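PDB 2DYO: autophagy protein 5, which takes part in autophagic vesicle formation and cytoplasm-to-vacuole transport, and is required for nucleophagy and mitophagy in budding yeast. Local coordinates for residues Asn229-Leu240 against Ile260-Leu269. Residues are numbered along the deposited sequence; the frame is centred on the assembly and turned at random.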
ATOM      1  N   ASN A 229       3.178  11.871  24.369  1.00 21.21           N
ATOM      2  CA  ASN A 229       4.087  11.038  23.589  1.00 22.69           C
ATOM      3  C   ASN A 229       3.704   9.580  23.843  1.00 21.35           C
ATOM      4  O   ASN A 229       4.478   8.812  24.409  1.00 21.33           O
ATOM      5  CB  ASN A 229       5.519  11.300  24.067  1.00 24.45           C
ATOM      6  CG  ASN A 229       6.568  10.802  23.093  1.00 28.42           C
ATOM      7  OD1 ASN A 229       7.752  10.731  23.428  1.00 32.35           O
ATOM      8  ND2 ASN A 229       6.147  10.471  21.882  1.00 24.69           N
ATOM      9  N   PRO A 230       2.500   9.177  23.411  1.00 20.48           N
ATOM     10  CA  PRO A 230       2.038   7.803  23.619  1.00 21.05           C
ATOM     11  C   PRO A 230       2.771   6.689  22.881  1.00 21.55           C
ATOM     12  O   PRO A 230       3.323   6.883  21.796  1.00 21.23           O
ATOM     13  CB  PRO A 230       0.563   7.874  23.218  1.00 21.71           C
ATOM     14  CG  PRO A 230       0.571   8.872  22.121  1.00 23.58           C
ATOM     15  CD  PRO A 230       1.503   9.958  22.660  1.00 21.86           C
ATOM     16  N   THR A 231       2.758   5.516  23.501  1.00 18.88           N
ATOM     17  CA  THR A 231       3.347   4.314  22.936  1.00 20.26           C
ATOM     18  C   THR A 231       2.148   3.551  22.368  1.00 19.02           C
ATOM     19  O   THR A 231       1.002   3.952  22.580  1.00 18.89           O
ATOM     20  CB  THR A 231       3.980   3.437  24.022  1.00 20.57           C
ATOM     21  OG1 THR A 231       2.957   3.027  24.936  1.00 20.60           O
ATOM     22  CG2 THR A 231       5.053   4.207  24.787  1.00 21.72           C
ATOM     23  N   LEU A 232       2.396   2.467  21.642  1.00 20.06           N
ATOM     24  CA  LEU A 232       1.283   1.685  21.106  1.00 20.98           C
ATOM     25  C   LEU A 232       0.426   1.160  22.256  1.00 20.75           C
ATOM     26  O   LEU A 232      -0.801   1.114  22.159  1.00 18.68           O
ATOM     27  CB  LEU A 232       1.794   0.513  20.271  1.00 22.99           C
ATOM     28  CG  LEU A 232       2.377   0.867  18.899  1.00 26.61           C
ATOM     29  CD1 LEU A 232       2.783  -0.411  18.166  1.00 26.27           C
ATOM     30  CD2 LEU A 232       1.336   1.639  18.084  1.00 26.99           C
ATOM     31  N   LYS A 233       1.074   0.762  23.347  1.00 22.26           N
ATOM     32  CA  LYS A 233       0.347   0.254  24.511  1.00 23.62           C
ATOM     33  C   LYS A 233      -0.585   1.332  25.053  1.00 21.89           C
ATOM     34  O   LYS A 233      -1.703   1.044  25.472  1.00 25.56           O
ATOM     35  CB  LYS A 233       1.320  -0.169  25.612  1.00 23.66           C
ATOM     36  CG  LYS A 233       0.642  -0.731  26.858  1.00 29.31           C
ATOM     37  CD  LYS A 233       0.127  -2.145  26.613  1.00 31.37           C
ATOM     38  CE  LYS A 233      -0.410  -2.780  27.896  1.00 34.17           C
ATOM     39  NZ  LYS A 233      -0.644  -4.248  27.715  1.00 31.85           N
ATOM     40  N   ASP A 234      -0.114   2.573  25.044  1.00 21.60           N
ATOM     41  CA  ASP A 234      -0.900   3.703  25.525  1.00 22.50           C
ATOM     42  C   ASP A 234      -2.213   3.872  24.763  1.00 24.53           C
ATOM     43  O   ASP A 234      -3.186   4.405  25.300  1.00 23.91           O
ATOM     44  CB  ASP A 234      -0.093   4.997  25.411  1.00 22.50           C
ATOM     45  CG  ASP A 234       0.900   5.172  26.538  1.00 26.23           C
ATOM     46  OD1 ASP A 234       1.788   6.041  26.409  1.00 26.56           O
ATOM     47  OD2 ASP A 234       0.785   4.453  27.555  1.00 26.10           O
ATOM     48  N   ILE A 235      -2.247   3.443  23.504  1.00 22.28           N
ATOM     49  CA  ILE A 235      -3.476   3.579  22.738  1.00 22.81           C
ATOM     50  C   ILE A 235      -4.139   2.225  22.538  1.00 22.30           C
ATOM     51  O   ILE A 235      -4.855   2.010  21.558  1.00 21.88           O
ATOM     52  CB  ILE A 235      -3.229   4.239  21.360  1.00 21.82           C
ATOM     53  CG1 ILE A 235      -2.352   3.346  20.484  1.00 22.97           C
ATOM     54  CG2 ILE A 235      -2.589   5.602  21.547  1.00 23.15           C
ATOM     55  CD1 ILE A 235      -2.363   3.756  19.004  1.00 22.85           C
ATOM     56  N   GLU A 236      -3.893   1.319  23.482  1.00 23.86           N
ATOM     57  CA  GLU A 236      -4.453  -0.026  23.449  1.00 25.77           C
ATOM     58  C   GLU A 236      -5.976   0.036  23.394  1.00 26.70           C
ATOM     59  O   GLU A 236      -6.628  -0.919  22.973  1.00 27.37           O
ATOM     60  CB  GLU A 236      -4.023  -0.809  24.697  1.00 29.55           C
ATOM     61  CG  GLU A 236      -4.523  -0.190  26.004  1.00 32.28           C
ATOM     62  CD  GLU A 236      -4.047  -0.924  27.253  1.00 35.09           C
ATOM     63  OE1 GLU A 236      -4.281  -0.408  28.370  1.00 33.61           O
ATOM     64  OE2 GLU A 236      -3.449  -2.014  27.128  1.00 30.96           O
ATOM     65  N   GLY A 237      -6.528   1.165  23.827  1.00 28.18           N
ATOM     66  CA  GLY A 237      -7.972   1.339  23.829  1.00 30.69           C
ATOM     67  C   GLY A 237      -8.550   1.508  22.434  1.00 31.46           C
ATOM     68  O   GLY A 237      -9.744   1.284  22.222  1.00 31.09           O
ATOM     69  N   ASP A 238      -7.706   1.908  21.484  1.00 29.17           N
ATOM     70  CA  ASP A 238      -8.137   2.095  20.100  1.00 29.14           C
ATOM     71  C   ASP A 238      -7.822   0.846  19.293  1.00 29.50           C
ATOM     72  O   ASP A 238      -8.447   0.575  18.270  1.00 28.64           O
ATOM     73  CB  ASP A 238      -7.416   3.286  19.468  1.00 29.82           C
ATOM     74  CG  ASP A 238      -7.792   4.599  20.104  1.00 32.05           C
ATOM     75  OD1 ASP A 238      -6.880   5.316  20.563  1.00 33.49           O
ATOM     76  OD2 ASP A 238      -8.998   4.919  20.142  1.00 32.15           O
ATOM     77  N   ILE A 239      -6.851   0.078  19.769  1.00 30.51           N
ATOM     78  CA  ILE A 239      -6.437  -1.129  19.076  1.00 30.91           C
ATOM     79  C   ILE A 239      -7.254  -2.355  19.439  1.00 29.93           C
ATOM     80  O   ILE A 239      -7.694  -3.087  18.558  1.00 29.57           O
ATOM     81  CB  ILE A 239      -4.947  -1.411  19.336  1.00 31.24           C
ATOM     82  CG1 ILE A 239      -4.111  -0.253  18.780  1.00 31.32           C
ATOM     83  CG2 ILE A 239      -4.550  -2.742  18.714  1.00 31.16           C
ATOM     84  CD1 ILE A 239      -2.628  -0.357  19.074  1.00 32.33           C
ATOM     85  N   LEU A 240      -7.457  -2.584  20.732  1.00 30.31           N
ATOM     86  CA  LEU A 240      -8.217  -3.745  21.178  1.00 30.84           C
ATOM     87  C   LEU A 240      -9.713  -3.449  21.126  1.00 31.87           C
ATOM     88  O   LEU A 240     -10.128  -2.292  21.214  1.00 33.02           O
ATOM     89  CB  LEU A 240      -7.808  -4.131  22.604  1.00 32.26           C
ATOM     90  CG  LEU A 240      -6.300  -4.333  22.830  1.00 34.07           C
ATOM     91  CD1 LEU A 240      -6.049  -4.705  24.281  1.00 33.68           C
ATOM     92  CD2 LEU A 240      -5.770  -5.423  21.898  1.00 31.76           C
ATOM     93  N   ILE A 260       5.904  -4.971  15.357  1.00 20.77           N
ATOM     94  CA  ILE A 260       6.171  -3.772  16.131  1.00 19.59           C
ATOM     95  C   ILE A 260       5.907  -4.026  17.620  1.00 19.64           C
ATOM     96  O   ILE A 260       4.839  -4.515  17.999  1.00 19.76           O
ATOM     97  CB  ILE A 260       5.292  -2.590  15.647  1.00 20.36           C
ATOM     98  CG1 ILE A 260       5.504  -2.354  14.142  1.00 21.73           C
ATOM     99  CG2 ILE A 260       5.643  -1.333  16.416  1.00 20.62           C
ATOM    100  CD1 ILE A 260       6.917  -1.952  13.756  1.00 18.26           C
ATOM    101  N   PRO A 261       6.889  -3.712  18.482  1.00 22.23           N
ATOM    102  CA  PRO A 261       6.771  -3.901  19.935  1.00 23.67           C
ATOM    103  C   PRO A 261       5.736  -2.947  20.534  1.00 23.11           C
ATOM    104  O   PRO A 261       5.569  -1.832  20.046  1.00 22.81           O
ATOM    105  CB  PRO A 261       8.177  -3.579  20.449  1.00 24.35           C
ATOM    106  CG  PRO A 261       9.066  -3.775  19.259  1.00 28.09           C
ATOM    107  CD  PRO A 261       8.235  -3.233  18.126  1.00 23.62           C
ATOM    108  N   TRP A 262       5.057  -3.370  21.599  1.00 23.87           N
ATOM    109  CA  TRP A 262       4.059  -2.510  22.232  1.00 23.26           C
ATOM    110  C   TRP A 262       4.644  -1.240  22.844  1.00 23.05           C
ATOM    111  O   TRP A 262       3.942  -0.239  22.976  1.00 21.32           O
ATOM    112  CB  TRP A 262       3.289  -3.267  23.321  1.00 26.09           C
ATOM    113  CG  TRP A 262       2.286  -4.238  22.787  1.00 27.69           C
ATOM    114  CD1 TRP A 262       2.446  -5.585  22.642  1.00 28.35           C
ATOM    115  CD2 TRP A 262       0.971  -3.933  22.303  1.00 27.48           C
ATOM    116  NE1 TRP A 262       1.309  -6.141  22.098  1.00 28.95           N
ATOM    117  CE2 TRP A 262       0.390  -5.150  21.880  1.00 29.17           C
ATOM    118  CE3 TRP A 262       0.226  -2.750  22.186  1.00 28.18           C
ATOM    119  CZ2 TRP A 262      -0.905  -5.220  21.346  1.00 30.82           C
ATOM    120  CZ3 TRP A 262      -1.062  -2.818  21.656  1.00 28.98           C
ATOM    121  CH2 TRP A 262      -1.614  -4.048  21.243  1.00 31.18           C
ATOM    122  N   HIS A 263       5.919  -1.268  23.229  1.00 22.08           N
ATOM    123  CA  HIS A 263       6.521  -0.080  23.830  1.00 23.49           C
ATOM    124  C   HIS A 263       6.945   0.957  22.793  1.00 24.00           C
ATOM    125  O   HIS A 263       7.423   2.036  23.142  1.00 23.44           O
ATOM    126  CB  HIS A 263       7.720  -0.448  24.714  1.00 26.08           C
ATOM    127  CG  HIS A 263       8.806  -1.195  24.000  1.00 29.07           C
ATOM    128  ND1 HIS A 263       8.801  -2.565  23.863  1.00 30.85           N
ATOM    129  CD2 HIS A 263       9.948  -0.761  23.413  1.00 31.56           C
ATOM    130  CE1 HIS A 263       9.896  -2.946  23.228  1.00 32.77           C
ATOM    131  NE2 HIS A 263      10.609  -1.871  22.944  1.00 33.07           N
ATOM    132  N   MET A 264       6.776   0.634  21.517  1.00 23.35           N
ATOM    133  CA  MET A 264       7.143   1.574  20.460  1.00 24.89           C
ATOM    134  C   MET A 264       6.335   2.864  20.566  1.00 22.47           C
ATOM    135  O   MET A 264       5.122   2.830  20.779  1.00 20.50           O
ATOM    136  CB  MET A 264       6.920   0.934  19.086  1.00 28.32           C
ATOM    137  CG  MET A 264       6.905   1.923  17.937  1.00 34.31           C
ATOM    138  SD  MET A 264       8.137   1.557  16.682  1.00 40.83           S
ATOM    139  CE  MET A 264       9.345   2.814  17.059  1.00 41.07           C
ATOM    140  N   LEU A 265       7.016   3.996  20.424  1.00 21.48           N
ATOM    141  CA  LEU A 265       6.378   5.313  20.485  1.00 21.30           C
ATOM    142  C   LEU A 265       5.598   5.572  19.199  1.00 21.62           C
ATOM    143  O   LEU A 265       6.129   5.409  18.097  1.00 19.43           O
ATOM    144  CB  LEU A 265       7.432   6.407  20.661  1.00 21.47           C
ATOM    145  CG  LEU A 265       8.180   6.441  21.995  1.00 24.00           C
ATOM    146  CD1 LEU A 265       9.365   7.409  21.909  1.00 24.11           C
ATOM    147  CD2 LEU A 265       7.220   6.861  23.098  1.00 23.07           C
ATOM    148  N   LEU A 266       4.344   5.988  19.339  1.00 21.14           N
ATOM    149  CA  LEU A 266       3.491   6.252  18.185  1.00 23.35           C
ATOM    150  C   LEU A 266       4.045   7.327  17.251  1.00 23.30           C
ATOM    151  O   LEU A 266       3.969   7.188  16.032  1.00 23.58           O
ATOM    152  CB  LEU A 266       2.077   6.634  18.647  1.00 23.16           C
ATOM    153  CG  LEU A 266       1.018   6.741  17.547  1.00 26.00           C
ATOM    154  CD1 LEU A 266       0.891   5.402  16.825  1.00 26.12           C
ATOM    155  CD2 LEU A 266      -0.321   7.145  18.163  1.00 26.16           C
ATOM    156  N   TYR A 267       4.595   8.403  17.803  1.00 25.27           N
ATOM    157  CA  TYR A 267       5.151   9.451  16.946  1.00 28.75           C
ATOM    158  C   TYR A 267       6.270   8.874  16.086  1.00 28.21           C
ATOM    159  O   TYR A 267       6.339   9.138  14.886  1.00 26.12           O
ATOM    160  CB  TYR A 267       5.714  10.612  17.771  1.00 34.92           C
ATOM    161  CG  TYR A 267       6.562  11.552  16.941  1.00 39.87           C
ATOM    162  CD1 TYR A 267       5.985  12.364  15.966  1.00 42.95           C
ATOM    163  CD2 TYR A 267       7.948  11.579  17.085  1.00 43.04           C
ATOM    164  CE1 TYR A 267       6.770  13.178  15.149  1.00 45.26           C
ATOM    165  CE2 TYR A 267       8.742  12.388  16.276  1.00 45.86           C
ATOM    166  CZ  TYR A 267       8.147  13.184  15.310  1.00 46.25           C
ATOM    167  OH  TYR A 267       8.932  13.984  14.508  1.00 49.04           O
ATOM    168  N   ASP A 268       7.151   8.097  16.711  1.00 27.23           N
ATOM    169  CA  ASP A 268       8.256   7.471  15.993  1.00 28.19           C
ATOM    170  C   ASP A 268       7.729   6.554  14.900  1.00 27.50           C
ATOM    171  O   ASP A 268       8.172   6.614  13.751  1.00 26.48           O
ATOM    172  CB  ASP A 268       9.121   6.649  16.950  1.00 34.10           C
ATOM    173  CG  ASP A 268      10.303   7.426  17.474  1.00 37.88           C
ATOM    174  OD1 ASP A 268      11.141   7.848  16.649  1.00 41.65           O
ATOM    175  OD2 ASP A 268      10.395   7.612  18.705  1.00 41.74           O
ATOM    176  N   LEU A 269       6.782   5.698  15.269  1.00 23.84           N
ATOM    177  CA  LEU A 269       6.200   4.762  14.322  1.00 23.77           C
ATOM    178  C   LEU A 269       5.640   5.519  13.120  1.00 22.85           C
ATOM    179  O   LEU A 269       5.967   5.208  11.974  1.00 23.42           O
ATOM    180  CB  LEU A 269       5.098   3.944  14.996  1.00 22.78           C
ATOM    181  CG  LEU A 269       4.526   2.780  14.185  1.00 24.11           C
ATOM    182  CD1 LEU A 269       5.640   1.822  13.780  1.00 23.31           C
ATOM    183  CD2 LEU A 269       3.479   2.067  15.011  1.00 24.48           C
TER
HETATM  184  O   HOH W   1       4.357   9.142  20.601  1.00 22.86           O
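L266 N, just inside the helix that starts there, donates to P230 O at 2.8 Å with an N-H...O angle of 163°, one of three backbone hydrogen bonds between residues 229-240 and 260-269. L232 N donates to M264 O, with a C=O...N angle of 171°, while K233 N reaches W262 O at 3.1 Å. The first two bonds flank a single beta bridge between T231 and L265. A water accepts from Y267 N and donates to P230 O, giving that carbonyl a second donor. T231 is also tied within its own segment: OG1 accepts from D234 N, an ST motif, and T231 N returns a bond to D234 OD1 from above the carboxylate plane.

Both segments belong to the ubiquitin-like UblB domain, whose mixed five-stranded sheet has the 2-1-5-3-4 strand order of ubiquitin; the bridge pins the loop before helix 236-239 to the turn leading from edge strand 258-260 into helix 266-273.

Apolar packing centres on buried L232. With CG anti to the carbonyl carbon (chi1 -73°), its branch is carried toward 260-269, where CD1 presses on I260 CG2 at a tight 3.5 Å and CD2 meets L269 CD2 at 3.8 Å. L266 CD2 touches I235 CD1 at 4.0 Å. The W262 ring turns its edge to K233 N, 3.8 Å from CE3, while I239 CD1 approaches CZ3 obliquely at 3.9 Å.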